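Local coordinates for cell division protein SepF (Methanobrevibacter smithii, PDB 7AL1), which probably tethers the division protein FtsZ to the cell membrane during archaeal cell division, this chain being the folded SepF domain, at residues E59-K62 against Q63-N67. Residues are numbered along the deposited sequence; the frame is centred on the assembly and turned at random.
Sequences EKIK and QMRSN
The last turns of the amphipathic alpha-helix 51-68, which packs with helix 22-33 against the mixed beta-sheet of the SepF domain, join residues 59-62 to 63-67 through successive i to i+4 bonds. Gln63 N, Met64 N and Arg65 N each donate to the carbonyl four residues back, the last reaching Ile61 O at 3.0 Å. Ile61 and Met64, one turn apart, supply the apolar face: the thioether chain of Met64 curls back at its end (chi3 -73°), bringing CE to 4.2 Å from Ile61 CG1. Both side chains also rest on Ile86 of strand 81-87, and the long, unbranched methionine chain touches Val32 and Leu33 of helix 22-33 as well. Lys60, on the flank facing that helix, packs on Ile25 and Val29, presumably through its methylenes, while NZ is hydrogen-bonded to Asn26 OD1, a use of both halves of a lysine. Arg65 suits the sheet-side border: its CG lies 3.4 Å from Ile61 O, its side chain touches Ala72 of strand 71-78, and the guanidinium leads away from residues 59-62. On the exposed side, Lys62 O accepts the helical bond from Ser66 N at 2.9 Å; in one of two Ser66 conformers, chi1 of -54° sets OG 2.8 Å from Lys62 O.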
loop_
_atom_site.group_PDB
_atom_site.type_symbol
_atom_site.label_atom_id
_atom_site.label_comp_id
_atom_site.label_asym_id
_atom_site.label_seq_id
_atom_site.Cartn_x
_atom_site.Cartn_y
_atom_site.Cartn_z
ATOM N N GLU A 59 12.260 15.444 1.694
ATOM C CA GLU A 59 11.878 16.755 2.215
ATOM C C GLU A 59 10.431 17.074 1.879
ATOM O O GLU A 59 9.718 17.674 2.694
ATOM C CB GLU A 59 12.813 17.831 1.672
ATOM C CG GLU A 59 14.227 17.743 2.240
ATOM C CD GLU A 59 15.229 18.578 1.465
ATOM O OE1 GLU A 59 14.819 19.261 0.504
ATOM O OE2 GLU A 59 16.428 18.548 1.819
ATOM N N LYS A 60 9.961 16.682 0.688
ATOM C CA LYS A 60 8.568 16.936 0.332
ATOM C C LYS A 60 7.631 16.070 1.165
ATOM O O LYS A 60 6.534 16.509 1.535
ATOM C CB LYS A 60 8.345 16.691 -1.162
ATOM C CG LYS A 60 9.189 17.571 -2.074
ATOM C CD LYS A 60 8.622 18.960 -2.288
ATOM C CE LYS A 60 9.433 19.708 -3.343
ATOM N NZ LYS A 60 8.611 20.591 -4.216
ATOM N N ILE A 61 8.032 14.832 1.464
ATOM C CA ILE A 61 7.216 14.001 2.344
ATOM C C ILE A 61 7.119 14.645 3.725
ATOM O O ILE A 61 6.035 14.698 4.323
ATOM C CB ILE A 61 7.765 12.562 2.376
ATOM C CG1 ILE A 61 7.545 11.898 1.008
ATOM C CG2 ILE A 61 7.115 11.746 3.470
ATOM C CD1 ILE A 61 8.358 10.636 0.785
ATOM N N LYS A 62 8.241 15.164 4.228
ATOM C CA LYS A 62 8.243 15.863 5.508
ATOM C C LYS A 62 7.257 17.021 5.498
ATOM O O LYS A 62 6.472 17.193 6.441
ATOM C CB LYS A 62 9.658 16.375 5.752
ATOM C CG LYS A 62 9.863 17.105 7.039
ATOM C CD LYS A 62 11.250 17.761 7.061
ATOM C CE LYS A 62 12.365 16.786 6.724
ATOM N NZ LYS A 62 12.290 15.506 7.486
ATOM N N GLN A 63 7.269 17.808 4.424
ATOM C CA GLN A 63 6.368 18.948 4.312
ATOM C C GLN A 63 4.906 18.503 4.279
ATOM O O GLN A 63 4.030 19.136 4.889
ATOM C CB GLN A 63 6.757 19.772 3.082
ATOM C CG GLN A 63 6.006 21.101 2.910
ATOM C CD GLN A 63 6.633 22.012 1.853
ATOM O OE1 GLN A 63 6.884 23.193 2.102
ATOM N NE2 GLN A 63 6.890 21.460 0.667
ATOM N N MET A 64 4.607 17.403 3.582
ATOM C CA MET A 64 3.217 16.972 3.536
ATOM C C MET A 64 2.730 16.532 4.911
ATOM O O MET A 64 1.583 16.798 5.283
ATOM C CB MET A 64 3.019 15.835 2.539
ATOM C CG MET A 64 3.123 16.256 1.075
ATOM S SD MET A 64 2.598 15.006 -0.120
ATOM C CE MET A 64 3.989 13.955 0.067
ATOM N N ARG A 65 3.584 15.852 5.676
ATOM C CA ARG A 65 3.215 15.432 7.018
ATOM C C ARG A 65 3.039 16.639 7.934
ATOM O O ARG A 65 2.028 16.771 8.636
ATOM C CB ARG A 65 4.278 14.492 7.583
ATOM C CG ARG A 65 4.371 13.169 6.897
ATOM C CD ARG A 65 5.443 12.315 7.537
ATOM N NE ARG A 65 5.016 11.735 8.806
ATOM C CZ ARG A 65 5.783 10.943 9.558
ATOM N NH1 ARG A 65 7.012 10.662 9.177
ATOM N NH2 ARG A 65 5.309 10.461 10.698
ATOM N N SER A 66 3.997 17.561 7.902
ATOM C CA SER A 66 4.038 18.642 8.881
ATOM C C SER A 66 2.972 19.687 8.606
ATOM O O SER A 66 2.376 20.227 9.542
ATOM C CB SER A 66 5.410 19.310 8.836
ATOM O OG SER A 66 6.457 18.365 9.009
ATOM N N ASN A 67 2.750 20.012 7.330
ATOM C CA ASN A 67 1.922 21.160 6.975
ATOM C C ASN A 67 0.570 20.816 6.384
ATOM O O ASN A 67 -0.300 21.685 6.327
ATOM C CB ASN A 67 2.686 22.048 5.985
ATOM C CG ASN A 67 3.888 22.693 6.606
ATOM O OD1 ASN A 67 4.060 22.637 7.821
ATOM N ND2 ASN A 67 4.737 23.296 5.790
#